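DyP (Bjerkandera adusta, PDB 3AFV) is a heme b enzyme of the dye-decolorizing peroxidase family that probably uses hydrogen peroxide to oxidise dyes and related substrates. Local coordinates at residues P63-N68 / F121-D126; I173-V178 / H326-S331. All blocks are in the same frame, centred on the assembly; numbering follows the deposited sequence.

Interaction 1: P63-N68 / F121-D126; sequences PLAFVN and FLIGSD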
ATOM      1  N   PRO A  63       4.715 -15.910  17.521  1.00 14.95           N
ATOM      2  CA  PRO A  63       4.097 -15.211  18.648  1.00 13.68           C
ATOM      3  C   PRO A  63       2.643 -14.846  18.330  1.00 12.85           C
ATOM      4  O   PRO A  63       2.228 -14.934  17.170  1.00 13.72           O
ATOM      5  CB  PRO A  63       4.950 -13.941  18.777  1.00 13.96           C
ATOM      6  CG  PRO A  63       5.457 -13.707  17.390  1.00 14.06           C
ATOM      7  CD  PRO A  63       5.761 -15.088  16.882  1.00 15.83           C
ATOM      8  N   LEU A  64       1.891 -14.421  19.342  1.00 11.83           N
ATOM      9  CA  LEU A  64       0.473 -14.104  19.173  1.00 11.45           C
ATOM     10  C   LEU A  64       0.250 -12.751  18.496  1.00 11.08           C
ATOM     11  O   LEU A  64      -0.856 -12.456  18.033  1.00 10.84           O
ATOM     12  CB  LEU A  64      -0.245 -14.151  20.519  1.00 12.06           C
ATOM     13  CG  LEU A  64      -0.428 -15.568  21.073  1.00 11.77           C
ATOM     14  CD1 LEU A  64      -0.890 -15.479  22.522  1.00 12.00           C
ATOM     15  CD2 LEU A  64      -1.402 -16.399  20.255  1.00 13.06           C
ATOM     16  N   ALA A  65       1.310 -11.945  18.440  1.00 10.85           N
ATOM     17  CA  ALA A  65       1.292 -10.695  17.677  1.00 10.08           C
ATOM     18  C   ALA A  65       2.686 -10.428  17.151  1.00  9.84           C
ATOM     19  O   ALA A  65       3.680 -10.846  17.758  1.00  9.95           O
ATOM     20  CB  ALA A  65       0.826  -9.536  18.534  1.00  9.88           C
ATOM     21  N   PHE A  66       2.750  -9.728  16.025  1.00  8.94           N
ATOM     22  CA  PHE A  66       4.017  -9.352  15.416  1.00  8.70           C
ATOM     23  C   PHE A  66       4.242  -7.865  15.629  1.00  8.17           C
ATOM     24  O   PHE A  66       3.293  -7.088  15.592  1.00  8.09           O
ATOM     25  CB  PHE A  66       3.969  -9.625  13.916  1.00  8.88           C
ATOM     26  CG  PHE A  66       3.531 -11.031  13.550  1.00 10.44           C
ATOM     27  CD1 PHE A  66       4.038 -12.145  14.222  1.00 13.09           C
ATOM     28  CD2 PHE A  66       2.661 -11.230  12.486  1.00 12.45           C
ATOM     29  CE1 PHE A  66       3.652 -13.443  13.851  1.00 14.29           C
ATOM     30  CE2 PHE A  66       2.260 -12.529  12.114  1.00 14.03           C
ATOM     31  CZ  PHE A  66       2.765 -13.632  12.803  1.00 14.77           C
ATOM     32  N   VAL A  67       5.494  -7.462  15.815  1.00  8.31           N
ATOM     33  CA  VAL A  67       5.799  -6.034  15.910  1.00  7.71           C
ATOM     34  C   VAL A  67       6.964  -5.656  15.004  1.00  7.84           C
ATOM     35  O   VAL A  67       7.982  -6.328  14.981  1.00  8.20           O
ATOM     36  CB  VAL A  67       6.104  -5.580  17.376  1.00  7.57           C
ATOM     37  CG1 VAL A  67       6.274  -4.058  17.447  1.00  8.15           C
ATOM     38  CG2 VAL A  67       5.002  -6.024  18.318  1.00  7.94           C
ATOM     39  N   ASN A  68       6.789  -4.577  14.241  1.00  6.97           N
ATOM     40  CA  ASN A  68       7.880  -3.945  13.501  1.00  7.00           C
ATOM     41  C   ASN A  68       7.953  -2.470  13.903  1.00  6.86           C
ATOM     42  O   ASN A  68       7.029  -1.925  14.529  1.00  6.88           O
ATOM     43  CB  ASN A  68       7.674  -4.078  11.985  1.00  6.59           C
ATOM     44  CG  ASN A  68       8.042  -5.462  11.402  1.00  6.29           C
ATOM     45  OD1 ASN A  68       7.945  -5.642  10.193  1.00  7.26           O
ATOM     46  ND2 ASN A  68       8.435  -6.433  12.248  1.00  7.34           N
ATOM     47  N   PHE A 121       5.378   2.076  15.698  1.00  7.24           N
ATOM     48  CA  PHE A 121       5.352   0.651  15.956  1.00  7.39           C
ATOM     49  C   PHE A 121       4.143   0.115  15.204  1.00  7.90           C
ATOM     50  O   PHE A 121       3.037   0.661  15.328  1.00  8.01           O
ATOM     51  CB  PHE A 121       5.118   0.368  17.444  1.00  7.17           C
ATOM     52  CG  PHE A 121       6.256   0.744  18.347  1.00  7.49           C
ATOM     53  CD1 PHE A 121       7.192  -0.216  18.741  1.00  7.07           C
ATOM     54  CD2 PHE A 121       6.354   2.027  18.875  1.00  7.03           C
ATOM     55  CE1 PHE A 121       8.239   0.116  19.609  1.00  7.75           C
ATOM     56  CE2 PHE A 121       7.396   2.370  19.744  1.00  7.91           C
ATOM     57  CZ  PHE A 121       8.341   1.414  20.110  1.00  8.83           C
ATOM     58  N   LEU A 122       4.356  -0.921  14.401  1.00  7.66           N
ATOM     59  CA  LEU A 122       3.244  -1.618  13.769  1.00  8.25           C
ATOM     60  C   LEU A 122       3.078  -2.967  14.444  1.00  8.07           C
ATOM     61  O   LEU A 122       4.036  -3.739  14.586  1.00  8.01           O
ATOM     62  CB  LEU A 122       3.393  -1.732  12.238  1.00  9.97           C
ATOM     63  CG  LEU A 122       4.704  -2.078  11.552  1.00 12.02           C
ATOM     64  CD1 LEU A 122       4.362  -2.630  10.195  1.00 14.71           C
ATOM     65  CD2 LEU A 122       5.635  -0.871  11.408  1.00 12.72           C
ATOM     66  N   ILE A 123       1.855  -3.202  14.916  1.00  7.04           N
ATOM     67  CA  ILE A 123       1.516  -4.410  15.662  1.00  7.91           C
ATOM     68  C   ILE A 123       0.438  -5.134  14.878  1.00  8.38           C
ATOM     69  O   ILE A 123      -0.588  -4.533  14.538  1.00  9.14           O
ATOM     70  CB  ILE A 123       0.985  -4.075  17.072  1.00  7.64           C
ATOM     71  CG1 ILE A 123       1.919  -3.103  17.823  1.00  8.95           C
ATOM     72  CG2 ILE A 123       0.757  -5.373  17.894  1.00  8.45           C
ATOM     73  CD1 ILE A 123       1.478  -1.623  17.778  1.00 12.03           C
ATOM     74  N   GLY A 124       0.689  -6.397  14.546  1.00  8.21           N
ATOM     75  CA  GLY A 124      -0.284  -7.194  13.815  1.00  8.86           C
ATOM     76  C   GLY A 124      -0.691  -8.404  14.624  1.00  8.84           C
ATOM     77  O   GLY A 124       0.147  -9.064  15.227  1.00  9.25           O
ATOM     78  N   SER A 125      -1.984  -8.687  14.635  1.00  9.03           N
ATOM     79  CA  SER A 125      -2.489  -9.839  15.382  1.00  9.91           C
ATOM     80  C   SER A 125      -3.840 -10.231  14.826  1.00 10.46           C
ATOM     81  O   SER A 125      -4.505  -9.429  14.197  1.00 10.58           O
ATOM     82  CB  SER A 125      -2.629  -9.482  16.862  1.00  9.68           C
ATOM     83  OG  SER A 125      -2.911 -10.647  17.638  1.00 10.37           O
ATOM     84  N   ASP A 126      -4.264 -11.464  15.065  1.00 11.27           N
ATOM     85  CA  ASP A 126      -5.534 -11.900  14.502  1.00 11.56           C
ATOM     86  C   ASP A 126      -6.749 -11.590  15.373  1.00 11.86           C
ATOM     87  O   ASP A 126      -7.882 -11.838  14.946  1.00 12.32           O
ATOM     88  CB  ASP A 126      -5.482 -13.386  14.097  1.00 12.09           C
ATOM     89  CG  ASP A 126      -4.716 -13.620  12.797  1.00 13.69           C
ATOM     90  OD1 ASP A 126      -4.699 -12.740  11.904  1.00 13.23           O
ATOM     91  OD2 ASP A 126      -4.142 -14.714  12.640  1.00 16.58           O
TER

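Interaction 2: I173-V178 / H326-S331; sequences ISQPSV and HAMRSS. With HEM (protoporphyrin IX containing Fe), chain B.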
ATOM      1  N   ILE A 173      -3.182  -9.191  -4.044  1.00  9.32           N
ATOM      2  CA  ILE A 173      -2.944 -10.243  -5.028  1.00  8.39           C
ATOM      3  C   ILE A 173      -1.541 -10.154  -5.619  1.00  8.24           C
ATOM      4  O   ILE A 173      -0.798 -11.142  -5.638  1.00  8.75           O
ATOM      5  CB  ILE A 173      -4.005 -10.163  -6.167  1.00  7.79           C
ATOM      6  CG1 ILE A 173      -5.417 -10.419  -5.596  1.00  8.45           C
ATOM      7  CG2 ILE A 173      -3.652 -11.119  -7.311  1.00  7.96           C
ATOM      8  CD1 ILE A 173      -6.532  -9.992  -6.559  1.00  8.47           C
ATOM      9  N   SER A 174      -1.195  -8.971  -6.122  1.00  7.15           N
ATOM     10  CA  SER A 174       0.043  -8.790  -6.884  1.00  6.31           C
ATOM     11  C   SER A 174       1.127  -8.076  -6.088  1.00  7.21           C
ATOM     12  O   SER A 174       0.999  -6.888  -5.747  1.00  7.09           O
ATOM     13  CB  SER A 174      -0.225  -8.049  -8.192  1.00  6.38           C
ATOM     14  OG  SER A 174       0.973  -8.028  -8.958  1.00  6.14           O
ATOM     15  N   GLN A 175       2.209  -8.804  -5.818  1.00  6.76           N
ATOM     16  CA  GLN A 175       3.380  -8.281  -5.120  1.00  7.25           C
ATOM     17  C   GLN A 175       4.609  -8.731  -5.886  1.00  6.99           C
ATOM     18  O   GLN A 175       4.603  -9.813  -6.471  1.00  7.31           O
ATOM     19  CB  GLN A 175       3.475  -8.861  -3.701  1.00  6.81           C
ATOM     20  CG  GLN A 175       2.205  -8.712  -2.861  1.00  8.20           C
ATOM     21  CD  GLN A 175       2.121  -7.385  -2.111  1.00  8.40           C
ATOM     22  OE1 GLN A 175       2.864  -6.433  -2.379  1.00  7.53           O
ATOM     23  NE2 GLN A 175       1.214  -7.326  -1.151  1.00 10.60           N
ATOM     24  N   PRO A 176       5.678  -7.925  -5.888  1.00  6.62           N
ATOM     25  CA  PRO A 176       6.928  -8.416  -6.468  1.00  7.17           C
ATOM     26  C   PRO A 176       7.522  -9.538  -5.619  1.00  8.01           C
ATOM     27  O   PRO A 176       7.234  -9.646  -4.424  1.00  8.50           O
ATOM     28  CB  PRO A 176       7.830  -7.167  -6.468  1.00  6.48           C
ATOM     29  CG  PRO A 176       7.334  -6.355  -5.316  1.00  6.56           C
ATOM     30  CD  PRO A 176       5.829  -6.595  -5.259  1.00  6.74           C
ATOM     31  N   SER A 177       8.339 -10.367  -6.254  1.00  9.21           N
ATOM     32  CA  SER A 177       9.088 -11.391  -5.547  1.00 10.34           C
ATOM     33  C   SER A 177      10.555 -11.022  -5.692  1.00 10.33           C
ATOM     34  O   SER A 177      10.992 -10.694  -6.800  1.00 11.01           O
ATOM     35  CB  SER A 177       8.835 -12.741  -6.189  1.00 11.08           C
ATOM     36  OG  SER A 177       9.469 -13.772  -5.444  1.00 15.72           O
ATOM     37  N   VAL A 178      11.291 -11.024  -4.583  1.00 10.61           N
ATOM     38  CA  VAL A 178      12.724 -10.704  -4.651  1.00 11.39           C
ATOM     39  C   VAL A 178      13.567 -11.967  -4.648  1.00 11.41           C
ATOM     40  O   VAL A 178      13.224 -12.947  -3.981  1.00 12.02           O
ATOM     41  CB  VAL A 178      13.211  -9.731  -3.524  1.00 11.34           C
ATOM     42  CG1 VAL A 178      12.441  -8.398  -3.576  1.00 12.09           C
ATOM     43  CG2 VAL A 178      13.156 -10.382  -2.140  1.00 12.17           C
ATOM     44  N   HIS A 326       8.832  -1.468  -8.792  1.00  6.60           N
ATOM     45  CA  HIS A 326       8.026  -2.398  -8.006  1.00  6.94           C
ATOM     46  C   HIS A 326       8.159  -2.088  -6.527  1.00  6.69           C
ATOM     47  O   HIS A 326       9.186  -1.595  -6.081  1.00  7.25           O
ATOM     48  CB  HIS A 326       8.430  -3.854  -8.276  1.00  6.74           C
ATOM     49  CG  HIS A 326       8.125  -4.305  -9.668  1.00  7.01           C
ATOM     50  ND1 HIS A 326       6.896  -4.806 -10.045  1.00  7.44           N
ATOM     51  CD2 HIS A 326       8.884  -4.285 -10.790  1.00  7.76           C
ATOM     52  CE1 HIS A 326       6.917  -5.079 -11.340  1.00  7.95           C
ATOM     53  NE2 HIS A 326       8.117  -4.790 -11.808  1.00  8.29           N
ATOM     54  N   ALA A 327       7.123  -2.398  -5.763  1.00  5.93           N
ATOM     55  CA  ALA A 327       7.158  -2.164  -4.319  1.00  6.01           C
ATOM     56  C   ALA A 327       6.239  -3.151  -3.644  1.00  6.16           C
ATOM     57  O   ALA A 327       5.325  -3.674  -4.276  1.00  6.02           O
ATOM     58  CB  ALA A 327       6.739  -0.726  -3.993  1.00  6.30           C
ATOM     59  N   MET A 328       6.507  -3.422  -2.367  1.00  6.31           N
ATOM     60  CA  MET A 328       5.670  -4.298  -1.551  1.00  6.07           C
ATOM     61  C   MET A 328       4.578  -3.506  -0.856  1.00  6.63           C
ATOM     62  O   MET A 328       4.821  -2.389  -0.401  1.00  6.36           O
ATOM     63  CB  MET A 328       6.504  -4.961  -0.449  1.00  6.70           C
ATOM     64  CG  MET A 328       7.602  -5.875  -0.922  1.00  6.88           C
ATOM     65  SD  MET A 328       6.961  -7.389  -1.693  1.00  8.74           S
ATOM     66  CE  MET A 328       8.468  -8.381  -1.649  1.00 12.90           C
ATOM     67  N   ARG A 329       3.397  -4.112  -0.715  1.00  5.80           N
ATOM     68  CA  ARG A 329       2.309  -3.477   0.017  1.00  6.66           C
ATOM     69  C   ARG A 329       1.839  -4.330   1.183  1.00  6.23           C
ATOM     70  O   ARG A 329       1.747  -5.566   1.074  1.00  7.70           O
ATOM     71  CB  ARG A 329       1.132  -3.178  -0.914  1.00  6.06           C
ATOM     72  CG  ARG A 329       1.409  -2.082  -1.934  1.00  6.60           C
ATOM     73  CD  ARG A 329       0.342  -2.011  -3.034  1.00  6.22           C
ATOM     74  NE  ARG A 329       0.212  -3.314  -3.700  1.00  5.54           N
ATOM     75  CZ  ARG A 329      -0.898  -4.046  -3.756  1.00  7.19           C
ATOM     76  NH1 ARG A 329      -2.054  -3.603  -3.264  1.00  6.99           N
ATOM     77  NH2 ARG A 329      -0.853  -5.236  -4.351  1.00  7.67           N
ATOM     78  N   SER A 330       1.561  -3.677   2.311  1.00  5.87           N
ATOM     79  CA  SER A 330       1.020  -4.379   3.479  1.00  6.47           C
ATOM     80  C   SER A 330      -0.057  -3.518   4.148  1.00  6.78           C
ATOM     81  O   SER A 330       0.039  -3.151   5.329  1.00  7.78           O
ATOM     82  CB  SER A 330       2.151  -4.709   4.458  1.00  6.21           C
ATOM     83  OG  SER A 330       1.716  -5.684   5.401  1.00  8.36           O
ATOM     84  N   SER A 331      -1.084  -3.195   3.375  1.00  7.47           N
ATOM     85  CA  SER A 331      -2.127  -2.279   3.841  1.00  7.26           C
ATOM     86  C   SER A 331      -3.246  -3.018   4.529  1.00  7.55           C
ATOM     87  O   SER A 331      -3.409  -4.228   4.325  1.00  8.73           O
ATOM     88  CB  SER A 331      -2.708  -1.501   2.664  1.00  7.59           C
ATOM     89  OG  SER A 331      -1.661  -0.891   1.912  1.00  7.00           O
TER
HETATM   90  CHA HEM B 501      -3.308  -3.047  -6.397  1.00  5.17           C
HETATM   91  CHB HEM B 501      -6.870  -0.981  -3.878  1.00  6.07           C
HETATM   92  CHC HEM B 501      -4.050   2.883  -3.070  1.00  4.67           C
HETATM   93  CHD HEM B 501      -0.448   0.816  -5.576  1.00  4.73           C
HETATM   94  C1A HEM B 501      -4.533  -2.809  -5.837  1.00  4.19           C
HETATM   95  C2A HEM B 501      -5.700  -3.660  -5.928  1.00  4.61           C
HETATM   96  C3A HEM B 501      -6.675  -3.089  -5.214  1.00  4.25           C
HETATM   97  C4A HEM B 501      -6.159  -1.865  -4.656  1.00  5.81           C
HETATM   98  CMA HEM B 501      -8.124  -3.554  -5.012  1.00  5.95           C
HETATM   99  CAA HEM B 501      -5.780  -4.968  -6.740  1.00  5.31           C
HETATM  100  CBA HEM B 501      -5.227  -6.166  -5.957  1.00  6.46           C
HETATM  101  CGA HEM B 501      -3.770  -6.422  -6.246  1.00 10.72           C
HETATM  102  O1A HEM B 501      -3.394  -6.394  -7.442  1.00 15.76           O
HETATM  103  O2A HEM B 501      -3.022  -6.666  -5.297  1.00 15.79           O
HETATM  104  C1B HEM B 501      -6.432   0.253  -3.432  1.00  5.10           C
HETATM  105  C2B HEM B 501      -7.188   1.196  -2.624  1.00  5.56           C
HETATM  106  C3B HEM B 501      -6.405   2.264  -2.395  1.00  4.82           C
HETATM  107  C4B HEM B 501      -5.128   2.031  -3.049  1.00  3.42           C
HETATM  108  CMB HEM B 501      -8.644   0.991  -2.142  1.00  6.48           C
HETATM  109  CAB HEM B 501      -6.722   3.543  -1.586  1.00  6.36           C
HETATM  110  CBB HEM B 501      -7.611   3.526  -0.577  1.00  5.80           C
HETATM  111  C1C HEM B 501      -2.852   2.678  -3.718  1.00  4.39           C
HETATM  112  C2C HEM B 501      -1.785   3.646  -3.843  1.00  4.36           C
HETATM  113  C3C HEM B 501      -0.792   3.072  -4.552  1.00  4.81           C
HETATM  114  C4C HEM B 501      -1.198   1.730  -4.885  1.00  4.96           C
HETATM  115  CMC HEM B 501      -1.824   5.051  -3.203  1.00  5.72           C
HETATM  116  CAC HEM B 501       0.573   3.668  -4.940  1.00  5.08           C
HETATM  117  CBC HEM B 501       0.701   4.972  -5.264  1.00  5.54           C
HETATM  118  C1D HEM B 501      -0.860  -0.433  -5.948  1.00  4.88           C
HETATM  119  C2D HEM B 501      -0.015  -1.417  -6.573  1.00  5.91           C
HETATM  120  C3D HEM B 501      -0.893  -2.598  -6.826  1.00  5.93           C
HETATM  121  C4D HEM B 501      -2.201  -2.242  -6.331  1.00  4.89           C
HETATM  122  CMD HEM B 501       1.478  -1.336  -6.915  1.00  7.42           C
HETATM  123  CAD HEM B 501      -0.429  -3.899  -7.496  1.00  7.23           C
HETATM  124  CBD HEM B 501      -0.451  -3.673  -9.010  1.00  6.69           C
HETATM  125  CGD HEM B 501       0.091  -4.852  -9.763  1.00  6.41           C
HETATM  126  O1D HEM B 501      -0.571  -5.281 -10.734  1.00  7.42           O
HETATM  127  O2D HEM B 501       1.173  -5.374  -9.405  1.00  6.19           O
HETATM  128  NA  HEM B 501      -4.846  -1.738  -5.037  1.00  4.66           N
HETATM  129  NB  HEM B 501      -5.179   0.813  -3.693  1.00  4.73           N
HETATM  130  NC  HEM B 501      -2.472   1.535  -4.413  1.00  4.77           N
HETATM  131  ND  HEM B 501      -2.140  -0.952  -5.794  1.00  4.42           N
HETATM  132 FE   HEM B 501      -3.721  -0.029  -4.858  1.00  5.14          FE
HETATM  133  O   HOH W   1       2.727  -4.583  -4.511  1.00  6.17           O
HETATM  134  O   HOH W   2      -3.117  -0.926  -3.079  1.00 20.33           O

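Interaction 1: P63-N68 / F121-D126
Phe66 and Gly124 face each other as a hydrogen-bonded antiparallel pair: Phe66 N donates to Gly124 O at 2.8 Å, and Gly124 N returns a bond to Phe66 O. Two residues on, Asn68 and Leu122 repeat the pattern, with Asn68 N 2.9 Å from Leu122 O. Between them Val67 and Ile123 form a non-hydrogen-bonded pair, where the CA of Ile123 lies 3.2 Å from Phe66 O in a CA-H...O contact. At the loop end Ser125 OG donates to Leu64 O over 2.8 Å; its hydroxyl stands anti to the backbone N (chi1 -171°), directed at the carbonyl of Leu64. The bonds join strand 65-71, an outermost strand of its sheet, to strand 119-125 in the four-stranded antiparallel sheet of the N-terminal half, whose order 2-3-1-4 is that of a ferredoxin-like fold. On the face carrying Ala65, Val67 and Ile123, Val67 CG1 comes to the edge of the Phe121 ring, 4.2 Å from CD1, and helix 128-142 covers this side through Phe134, Leu131 and Ile138. On the other face, the CG of Leu122 packs 3.6 Å from Asn68 CB. Leu122 holds CG between its backbone N and carbonyl carbon (chi1 42°), a crowded position that sets the branch against Asn68 CB. The Asn68 amide is fixed from several directions: ND2 donates to Val67 O, from above that carbonyl's plane, and to Thr50 O, while OD1 accepts from Asp14 N. Beyond the strand end, Asp126 forms a salt bridge with Lys21.

Interaction 2: I173-V178 / H326-S331
Arg329 and Gln175 are joined through the Gln175 side-chain amide, which pairs with the backbone of Arg329 at both ends: Arg329 N donates to a lone pair of Gln175 OE1 at 2.9 Å, in the carbonyl plane, and Gln175 NE2 donates to Arg329 O. A bend in the glutamine chain (chi2 -87°) brings the amide back to the backbone of strand 328-334. The Arg329 guanidinium lies flat over the heme, with HEM C3D 3.3 Å above its plane; Gln175 NE2 lies over the opposite face, farther off. NH2 bonds Ser174 O at the edge of the group, and also the propionate oxygen HEM O2A, each at 2.8 Å. NE donates to water 1, and NH1 to water 2, the iron ligand 2.1 Å from HEM FE. Arg329 thus stands on the distal side, across the heme from the axial His308, and its salt bridge with Asp171 makes the Asp/Arg pair known from DyP-type peroxidases. Replacing Arg329 with a leucine would probably leave propionate O2A without this charged partner, and Asp171 and water 2 without theirs. O2A also accepts from the backbone N of Ile173 and Ser174, and Ser174 OG donates to HEM O2D, 2.7 Å away. Pro176 is close-packed too, its CD 3.1 Å from Ala327 O and its CG 3.8 Å from Met328 SD. The contact is looser where Val178 CG1 only grazes Met328 CE, at 4.4 Å, and both His326 and Gln175 are partly exposed. Strand 328-334 borders its four-stranded antiparallel sheet, bonded to strand 353-360 through Met328 and Tyr359, while Ser177 makes backbone hydrogen bonds with Ala190 and Val192, in a short parallel sheet of 177-178 and 191-192.

Interaction 1 comes entirely before interaction 2 in the sequence; their centres lie 19 Å apart and their nearest atoms about 6 Å apart. One lies in the N-terminal and the other in the C-terminal DyP domain, in two separate four-stranded antiparallel sheets with the same strand order, 2-3-1-4, consistent with the paired ferredoxin-like halves of DyP-type peroxidases. Interaction 1 joins two neighbouring strands within the first sheet; interaction 2 ties a loop to the outermost strand 328-334 of the second, at the heme. Asp14 bridges their surroundings, bonding Asn68 through its backbone N and Ser330 through its side chain. Interaction 1 thus holds the edge strand of the first sheet, while interaction 2 helps form the heme site.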